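Local coordinates for protein peptidoglycan glycosyltransferase (Eggerthella lenta, PDB 4MNR) that belongs to the penicillin-binding proteins, bacterial cell-wall enzymes, and pairs a dimerisation-type region with a transpeptidase-family domain of the serine beta-lactamase clan, at residues A[28-33]-A[37-42]; A[235-240]-A[398-403]; A[404-409]-A[431-436]. All blocks are in the same frame, centred on the assembly; numbering follows the deposited sequence.

Interaction 1. Residues A[28-33]-A[37-42]; sequences GTIATY and VLARSV
T29 lays its methyl CG2 against the CB methylene of R40, 3.6 Å away. The T29 OG1 hydroxyl stands between its own N and carbonyl carbon (chi1 58°), which leaves CG2 beside the N and turned to R40. The guanidinium of R40 runs away from this spot to a salt bridge with E52. T32 CG2 meets L38 CD1 at 4.0 Å, and the two side chains cross at about a right angle. I30 reaches along one face with CD1, 4.1 Å from A39 CB. That methyl pair sits next to V63 of helix 60-63 and E76 of helix 74-78.

The backbone joins the two strands as an antiparallel hairpin. I30 N binds A39 O at 3.0 Å. I30 O takes two donors: L38 N at 2.8 Å and A39 N at 3.2 Å. Both lie in the carbonyl plane. Two residues facing one make this a classic beta bulge, and the register slips by one before A31 pairs with V37. T32 OG1 turns back to D34 and the V36 N inside the connecting loop.

The polar work across the hairpin is therefore done by backbone groups, while the side chains that meet there touch through methyl and methylene groups.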
loop_
_atom_site.group_PDB
_atom_site.type_symbol
_atom_site.label_atom_id
_atom_site.label_comp_id
_atom_site.label_asym_id
_atom_site.label_seq_id
_atom_site.Cartn_x
_atom_site.Cartn_y
_atom_site.Cartn_z
ATOM N N GLY A 28 -12.306 -10.493 24.895
ATOM C CA GLY A 28 -11.552 -9.258 25.071
ATOM C C GLY A 28 -11.931 -8.143 24.104
ATOM O O GLY A 28 -12.564 -8.392 23.079
ATOM N N THR A 29 -11.558 -6.909 24.433
ATOM C CA THR A 29 -11.849 -5.769 23.560
ATOM C C THR A 29 -10.765 -5.586 22.512
ATOM O O THR A 29 -9.644 -6.031 22.692
ATOM C CB THR A 29 -11.946 -4.452 24.341
ATOM O OG1 THR A 29 -10.721 -4.232 25.044
ATOM C CG2 THR A 29 -13.087 -4.509 25.344
ATOM N N ILE A 30 -11.129 -4.948 21.402
ATOM C CA ILE A 30 -10.172 -4.514 20.392
ATOM C C ILE A 30 -10.326 -3.011 20.320
ATOM O O ILE A 30 -11.444 -2.519 20.192
ATOM C CB ILE A 30 -10.514 -5.092 19.011
ATOM C CG1 ILE A 30 -10.455 -6.620 19.047
ATOM C CG2 ILE A 30 -9.556 -4.538 17.940
ATOM C CD1 ILE A 30 -11.145 -7.296 17.850
ATOM N N ALA A 31 -9.213 -2.279 20.398
ATOM C CA ALA A 31 -9.265 -0.817 20.431
ATOM C C ALA A 31 -8.104 -0.222 19.630
ATOM O O ALA A 31 -7.076 -0.876 19.445
ATOM C CB ALA A 31 -9.207 -0.329 21.867
ATOM N N THR A 32 -8.270 1.016 19.159
ATOM C CA THR A 32 -7.175 1.729 18.498
ATOM C C THR A 32 -6.128 2.181 19.518
ATOM O O THR A 32 -6.337 2.106 20.725
ATOM C CB THR A 32 -7.670 2.971 17.735
ATOM O OG1 THR A 32 -8.131 3.960 18.676
ATOM C CG2 THR A 32 -8.800 2.591 16.774
ATOM N N TYR A 33 -4.993 2.654 19.010
ATOM C CA TYR A 33 -3.896 3.060 19.884
ATOM C C TYR A 33 -4.296 4.253 20.757
ATOM O O TYR A 33 -3.844 4.374 21.901
ATOM C CB TYR A 33 -2.642 3.383 19.055
ATOM C CG TYR A 33 -1.390 3.493 19.898
ATOM C CD1 TYR A 33 -0.819 2.364 20.465
ATOM C CD2 TYR A 33 -0.779 4.723 20.123
ATOM C CE1 TYR A 33 0.329 2.450 21.238
ATOM C CE2 TYR A 33 0.372 4.820 20.908
ATOM C CZ TYR A 33 0.913 3.677 21.460
ATOM O OH TYR A 33 2.047 3.745 22.234
ATOM N N VAL A 37 -12.646 2.186 21.184
ATOM C CA VAL A 37 -13.055 0.786 21.206
ATOM C C VAL A 37 -13.747 0.406 19.897
ATOM O O VAL A 37 -14.737 1.040 19.497
ATOM C CB VAL A 37 -13.992 0.516 22.398
ATOM C CG1 VAL A 37 -14.571 -0.889 22.327
ATOM C CG2 VAL A 37 -13.244 0.742 23.722
ATOM N N LEU A 38 -13.229 -0.629 19.237
ATOM C CA LEU A 38 -13.793 -1.105 17.977
ATOM C C LEU A 38 -14.679 -2.326 18.186
ATOM O O LEU A 38 -15.588 -2.582 17.398
ATOM C CB LEU A 38 -12.674 -1.460 16.995
ATOM C CG LEU A 38 -11.679 -0.332 16.739
ATOM C CD1 LEU A 38 -10.567 -0.819 15.815
ATOM C CD2 LEU A 38 -12.415 0.845 16.136
ATOM N N ALA A 39 -14.413 -3.086 19.246
ATOM C CA ALA A 39 -15.219 -4.267 19.553
ATOM C C ALA A 39 -15.124 -4.569 21.035
ATOM O O ALA A 39 -14.061 -4.451 21.629
ATOM C CB ALA A 39 -14.752 -5.471 18.750
ATOM N N ARG A 40 -16.240 -4.953 21.636
ATOM C CA ARG A 40 -16.247 -5.330 23.038
ATOM C C ARG A 40 -17.393 -6.304 23.243
ATOM O O ARG A 40 -18.262 -6.433 22.380
ATOM C CB ARG A 40 -16.427 -4.098 23.936
ATOM C CG ARG A 40 -17.733 -3.355 23.696
ATOM C CD ARG A 40 -17.895 -2.196 24.662
ATOM N NE ARG A 40 -18.981 -1.315 24.251
ATOM C CZ ARG A 40 -18.857 0.000 24.113
ATOM N NH1 ARG A 40 -19.898 0.730 23.731
ATOM N NH2 ARG A 40 -17.695 0.584 24.368
ATOM N N SER A 41 -17.384 -7.006 24.371
ATOM C CA SER A 41 -18.489 -7.887 24.711
ATOM C C SER A 41 -19.197 -7.342 25.935
ATOM O O SER A 41 -18.556 -6.880 26.881
ATOM C CB SER A 41 -17.994 -9.309 24.966
ATOM O OG SER A 41 -17.511 -9.876 23.759
ATOM N N VAL A 42 -20.522 -7.380 25.901
ATOM C CA VAL A 42 -21.335 -6.872 26.998
ATOM C C VAL A 42 -22.213 -7.989 27.557
ATOM O O VAL A 42 -22.811 -8.756 26.798
ATOM C CB VAL A 42 -22.199 -5.687 26.530
ATOM C CG1 VAL A 42 -23.025 -5.133 27.681
ATOM C CG2 VAL A 42 -21.311 -4.600 25.929
#

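Interaction 2. Residues A[235-240]-A[398-403]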
loop_
_atom_site.group_PDB
_atom_site.type_symbol
_atom_site.label_atom_id
_atom_site.label_comp_id
_atom_site.label_asym_id
_atom_site.label_seq_id
_atom_site.Cartn_x
_atom_site.Cartn_y
_atom_site.Cartn_z
ATOM N N GLN A 235 14.107 14.157 -14.419
ATOM C CA GLN A 235 12.971 14.794 -15.081
ATOM C C GLN A 235 11.944 13.771 -15.538
ATOM O O GLN A 235 10.743 14.024 -15.466
ATOM C CB GLN A 235 13.422 15.631 -16.280
ATOM C CG GLN A 235 14.269 16.833 -15.904
ATOM C CD GLN A 235 14.989 17.459 -17.106
ATOM O OE1 GLN A 235 15.216 16.812 -18.135
ATOM N NE2 GLN A 235 15.360 18.730 -16.966
ATOM N N ALA A 236 12.421 12.617 -16.008
ATOM C CA ALA A 236 11.528 11.556 -16.462
ATOM C C ALA A 236 10.724 10.977 -15.294
ATOM O O ALA A 236 9.613 10.518 -15.479
ATOM C CB ALA A 236 12.303 10.461 -17.164
ATOM N N THR A 237 11.287 11.017 -14.094
ATOM C CA THR A 237 10.560 10.578 -12.911
ATOM C C THR A 237 9.516 11.642 -12.571
ATOM O O THR A 237 8.371 11.311 -12.269
ATOM C CB THR A 237 11.508 10.366 -11.716
ATOM O OG1 THR A 237 12.555 9.471 -12.103
ATOM C CG2 THR A 237 10.760 9.766 -10.521
ATOM N N GLU A 238 9.910 12.913 -12.630
ATOM C CA GLU A 238 8.967 14.010 -12.375
ATOM C C GLU A 238 7.756 13.986 -13.304
ATOM O O GLU A 238 6.628 14.208 -12.853
ATOM C CB GLU A 238 9.653 15.373 -12.442
ATOM C CG GLU A 238 10.745 15.555 -11.399
ATOM C CD GLU A 238 11.475 16.887 -11.533
ATOM O OE1 GLU A 238 11.199 17.631 -12.499
ATOM O OE2 GLU A 238 12.321 17.195 -10.664
ATOM N N LEU A 239 7.993 13.719 -14.591
ATOM C CA LEU A 239 6.940 13.729 -15.597
ATOM C C LEU A 239 6.286 12.358 -15.741
ATOM O O LEU A 239 5.294 12.208 -16.458
ATOM C CB LEU A 239 7.505 14.163 -16.953
ATOM C CG LEU A 239 7.950 15.626 -17.035
ATOM C CD1 LEU A 239 8.614 15.920 -18.378
ATOM C CD2 LEU A 239 6.758 16.543 -16.804
ATOM N N SER A 240 6.862 11.367 -15.068
ATOM C CA SER A 240 6.429 9.971 -15.163
ATOM C C SER A 240 6.430 9.418 -16.597
ATOM O O SER A 240 5.418 8.911 -17.074
ATOM C CB SER A 240 5.053 9.783 -14.531
ATOM O OG SER A 240 4.921 8.442 -14.094
ATOM N N ALA A 398 7.379 14.460 -0.344
ATOM C CA ALA A 398 7.974 13.772 -1.485
ATOM C C ALA A 398 7.144 12.552 -1.829
ATOM O O ALA A 398 6.630 11.866 -0.939
ATOM C CB ALA A 398 9.393 13.354 -1.185
ATOM N N GLY A 399 7.013 12.249 -3.109
ATOM C CA GLY A 399 6.253 11.063 -3.452
ATOM C C GLY A 399 6.266 10.774 -4.927
ATOM O O GLY A 399 6.902 11.482 -5.700
ATOM N N LYS A 400 5.554 9.723 -5.315
ATOM C CA LYS A 400 5.444 9.340 -6.712
ATOM C C LYS A 400 3.979 9.125 -7.034
ATOM O O LYS A 400 3.287 8.397 -6.329
ATOM C CB LYS A 400 6.228 8.050 -6.987
ATOM C CG LYS A 400 6.193 7.607 -8.437
ATOM C CD LYS A 400 6.956 8.584 -9.340
ATOM C CE LYS A 400 6.731 8.304 -10.830
ATOM N NZ LYS A 400 5.357 8.660 -11.307
ATOM N N THR A 401 3.512 9.771 -8.093
ATOM C CA THR A 401 2.163 9.526 -8.591
ATOM C C THR A 401 2.119 8.260 -9.422
ATOM O O THR A 401 3.136 7.769 -9.933
ATOM C CB THR A 401 1.681 10.663 -9.486
ATOM O OG1 THR A 401 2.533 10.734 -10.640
ATOM C CG2 THR A 401 1.721 11.982 -8.737
ATOM N N GLY A 402 0.920 7.732 -9.581
ATOM C CA GLY A 402 0.745 6.564 -10.397
ATOM C C GLY A 402 -0.547 6.592 -11.162
ATOM O O GLY A 402 -1.588 7.038 -10.675
ATOM N N THR A 403 -0.462 6.118 -12.394
ATOM C CA THR A 403 -1.618 5.801 -13.158
ATOM C C THR A 403 -1.390 4.346 -13.547
ATOM O O THR A 403 -0.290 3.965 -13.954
ATOM C CB THR A 403 -1.727 6.745 -14.363
ATOM O OG1 THR A 403 -2.079 8.056 -13.884
ATOM C CG2 THR A 403 -2.757 6.269 -15.338
HETATM O O HOH W 1 5.816 11.450 -11.266
HETATM O O HOH W 2 1.795 9.113 -12.837
#
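K400 and T237 cross obliquely, with K400 CD 4.2 Å from T237 CG2. K400 CG is anti to the backbone N (chi1 -178°), and the chain then kinks at its second and fourth torsions. These kinks bring the amine within reach of both its own strand and the end of helix 233-239. NZ is gripped three ways. It donates to S240 OG, T401 O and a water, each 2.8 Å from NZ. The bond to T401 O comes in 28° off the carbonyl plane. The same water donates to T237 O at 2.7 Å, so it links the last helical turn to the lysine.

S240 is the C-prime residue of a Schellman motif. Its positive phi ends the helix and its CB points toward the strand. The sequence K400-T401-G402 is the KTG box of penicillin-binding proteins, and S240 opens the SxN box. In this fold the two boxes line the active-site cleft together with the SxxK box, represented here by S185 and K188. S240 OG also bonds K188 NZ, and the K400 side chain touches S185, K188 and I189. A second water lies 2.8 Å from T401 OG1 and makes a weak bond to S240 OG. T401 OG1 is bonded to T386 as well.

Interaction 3. Residues A[404-409]-A[431-436]; sequences AEKENG and IEDGEE
The carboxylate of D433 takes the K406 amine from above its plane, at OD1. In this salt bridge K406 NZ sits 2.8 Å from D433 OD1 and 41° out of the carboxylate plane. The lysine chain crosses the aspartate at about a right angle, and its CD methylene is on the same side of the plane, beyond the oxygen, 3.2 Å from D433 OD1. A water is on this side too. It accepts from K406 NZ at 2.6 Å and donates to D433 OD2 at 3.1 Å.

The second carboxylate, that of E432, takes part through this water, which donates to E432 OE1 at 2.7 Å. K406 NZ itself stays 4.4 Å from E432 OE1, too far for a direct salt bridge. E432 OE2 is occupied elsewhere, by the R175 guanidinium and the Y181 hydroxyl. K406 has a further charged partner in D411, whose OD1 also accepts from D433 N. One amine is thus shared by two aspartates and a water. The negative charge around it would probably favour its protonated form.

The lysine chain bends only at chi3, which is 92°, and otherwise runs extended to the carboxylate. D433 is placed by a type II beta turn from I431 to G434, in which it holds the third position with positive phi. On the other side, K406 N bonds G409 O, closing the tight connection between two strands.

The contact is a surface one, at one end of the five-stranded antiparallel sheet of the transpeptidase-family domain. K406 lies on strand 398-406, outermost in this sheet within the chain. D411 lies on the adjoining strand 409-418. The turn with E432 and D433 follows strand 425-431 and leads into helix 438-453.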
loop_
_atom_site.group_PDB
_atom_site.type_symbol
_atom_site.label_atom_id
_atom_site.label_comp_id
_atom_site.label_asym_id
_atom_site.label_seq_id
_atom_site.Cartn_x
_atom_site.Cartn_y
_atom_site.Cartn_z
ATOM N N ALA A 404 -2.405 3.524 -13.333
ATOM C CA ALA A 404 -2.381 2.138 -13.795
ATOM C C ALA A 404 -3.500 1.907 -14.808
ATOM O O ALA A 404 -4.680 2.135 -14.528
ATOM C CB ALA A 404 -2.496 1.181 -12.622
ATOM N N GLU A 405 -3.111 1.464 -15.999
ATOM C CA GLU A 405 -4.004 1.382 -17.144
ATOM C C GLU A 405 -5.129 0.373 -16.984
ATOM O O GLU A 405 -4.902 -0.770 -16.603
ATOM C CB GLU A 405 -3.197 1.047 -18.402
ATOM C CG GLU A 405 -2.330 2.200 -18.902
ATOM C CD GLU A 405 -3.151 3.341 -19.493
ATOM O OE1 GLU A 405 -4.135 3.059 -20.215
ATOM O OE2 GLU A 405 -2.813 4.520 -19.236
ATOM N N LYS A 406 -6.351 0.812 -17.266
ATOM C CA LYS A 406 -7.485 -0.097 -17.391
ATOM C C LYS A 406 -8.128 0.113 -18.753
ATOM O O LYS A 406 -7.731 1.009 -19.501
ATOM C CB LYS A 406 -8.514 0.157 -16.298
ATOM C CG LYS A 406 -7.927 0.207 -14.907
ATOM C CD LYS A 406 -9.012 0.435 -13.895
ATOM C CE LYS A 406 -9.563 -0.873 -13.369
ATOM N NZ LYS A 406 -10.411 -0.614 -12.179
ATOM N N GLU A 407 -9.124 -0.706 -19.070
ATOM C CA GLU A 407 -9.748 -0.684 -20.391
ATOM C C GLU A 407 -10.264 0.699 -20.797
ATOM O O GLU A 407 -9.909 1.219 -21.860
ATOM C CB GLU A 407 -10.878 -1.710 -20.462
ATOM C CG GLU A 407 -11.343 -2.020 -21.879
ATOM C CD GLU A 407 -10.274 -2.714 -22.705
ATOM O OE1 GLU A 407 -9.524 -3.539 -22.138
ATOM O OE2 GLU A 407 -10.181 -2.430 -23.921
ATOM N N ASN A 408 -11.090 1.303 -19.949
ATOM C CA ASN A 408 -11.662 2.607 -20.283
ATOM C C ASN A 408 -11.349 3.689 -19.256
ATOM O O ASN A 408 -12.145 4.592 -19.014
ATOM C CB ASN A 408 -13.167 2.484 -20.521
ATOM C CG ASN A 408 -13.490 1.655 -21.753
ATOM O OD1 ASN A 408 -13.975 0.529 -21.648
ATOM N ND2 ASN A 408 -13.209 2.208 -22.927
ATOM N N GLY A 409 -10.169 3.599 -18.665
ATOM C CA GLY A 409 -9.762 4.553 -17.657
ATOM C C GLY A 409 -8.512 4.052 -16.982
ATOM O O GLY A 409 -7.743 3.279 -17.571
ATOM N N ILE A 431 -7.047 4.789 -5.875
ATOM C CA ILE A 431 -8.458 5.035 -6.159
ATOM C C ILE A 431 -8.790 4.343 -7.475
ATOM O O ILE A 431 -8.318 4.756 -8.535
ATOM C CB ILE A 431 -8.741 6.540 -6.342
ATOM C CG1 ILE A 431 -8.290 7.339 -5.118
ATOM C CG2 ILE A 431 -10.228 6.763 -6.630
ATOM C CD1 ILE A 431 -9.058 7.028 -3.875
ATOM N N GLU A 432 -9.611 3.301 -7.429
ATOM C CA GLU A 432 -9.956 2.588 -8.663
ATOM C C GLU A 432 -10.809 3.440 -9.613
ATOM O O GLU A 432 -11.722 4.156 -9.181
ATOM C CB GLU A 432 -10.681 1.276 -8.361
ATOM C CG GLU A 432 -9.853 0.287 -7.546
ATOM C CD GLU A 432 -10.624 -0.963 -7.187
ATOM O OE1 GLU A 432 -11.416 -1.455 -8.025
ATOM O OE2 GLU A 432 -10.441 -1.454 -6.055
ATOM N N ASP A 433 -10.500 3.361 -10.904
ATOM C CA ASP A 433 -11.264 4.094 -11.922
ATOM C C ASP A 433 -11.347 5.580 -11.599
ATOM O O ASP A 433 -12.409 6.190 -11.731
ATOM C CB ASP A 433 -12.672 3.510 -12.051
ATOM C CG ASP A 433 -12.654 2.005 -12.203
ATOM O OD1 ASP A 433 -11.942 1.520 -13.109
ATOM O OD2 ASP A 433 -13.320 1.311 -11.402
ATOM N N GLY A 434 -10.233 6.150 -11.160
ATOM C CA GLY A 434 -10.220 7.527 -10.697
ATOM C C GLY A 434 -9.860 8.522 -11.777
ATOM O O GLY A 434 -9.205 8.173 -12.753
ATOM N N GLU A 435 -10.315 9.761 -11.612
ATOM C CA GLU A 435 -9.929 10.856 -12.500
ATOM C C GLU A 435 -8.420 11.025 -12.414
ATOM O O GLU A 435 -7.822 10.671 -11.406
ATOM C CB GLU A 435 -10.610 12.154 -12.054
ATOM C CG GLU A 435 -12.125 12.079 -11.984
ATOM C CD GLU A 435 -12.657 11.453 -10.696
ATOM O OE1 GLU A 435 -11.849 11.039 -9.838
ATOM O OE2 GLU A 435 -13.897 11.381 -10.539
ATOM N N GLU A 436 -7.800 11.556 -13.462
ATOM C CA GLU A 436 -6.348 11.727 -13.454
ATOM C C GLU A 436 -5.896 12.552 -12.250
ATOM O O GLU A 436 -6.432 13.629 -11.996
ATOM C CB GLU A 436 -5.877 12.389 -14.748
ATOM C CG GLU A 436 -4.365 12.493 -14.867
ATOM C CD GLU A 436 -3.931 13.361 -16.034
ATOM O OE1 GLU A 436 -4.815 13.851 -16.772
ATOM O OE2 GLU A 436 -2.710 13.560 -16.208
HETATM O O HOH W 3 -12.299 -1.431 -10.531
#

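From the N terminus, interaction 1 comes first and closes a short hairpin loop of three residues in the six-stranded mixed sheet. Interaction 2 then closes a loop of 157 residues, bringing the end of helix 233-239 to the edge strand 398-406 of the five-stranded antiparallel sheet. Interaction 3 takes over directly at residue 404. It closes 21 residues, joining the end of that strand to the turn after strand 425-431. The three lie in series, so none nests in or crosses another. The centres of interactions 2 and 3 are about 17 Å apart. The centre of interaction 1 is about 41 Å from that of interaction 2, and interaction 1 belongs to the dimerisation-type region.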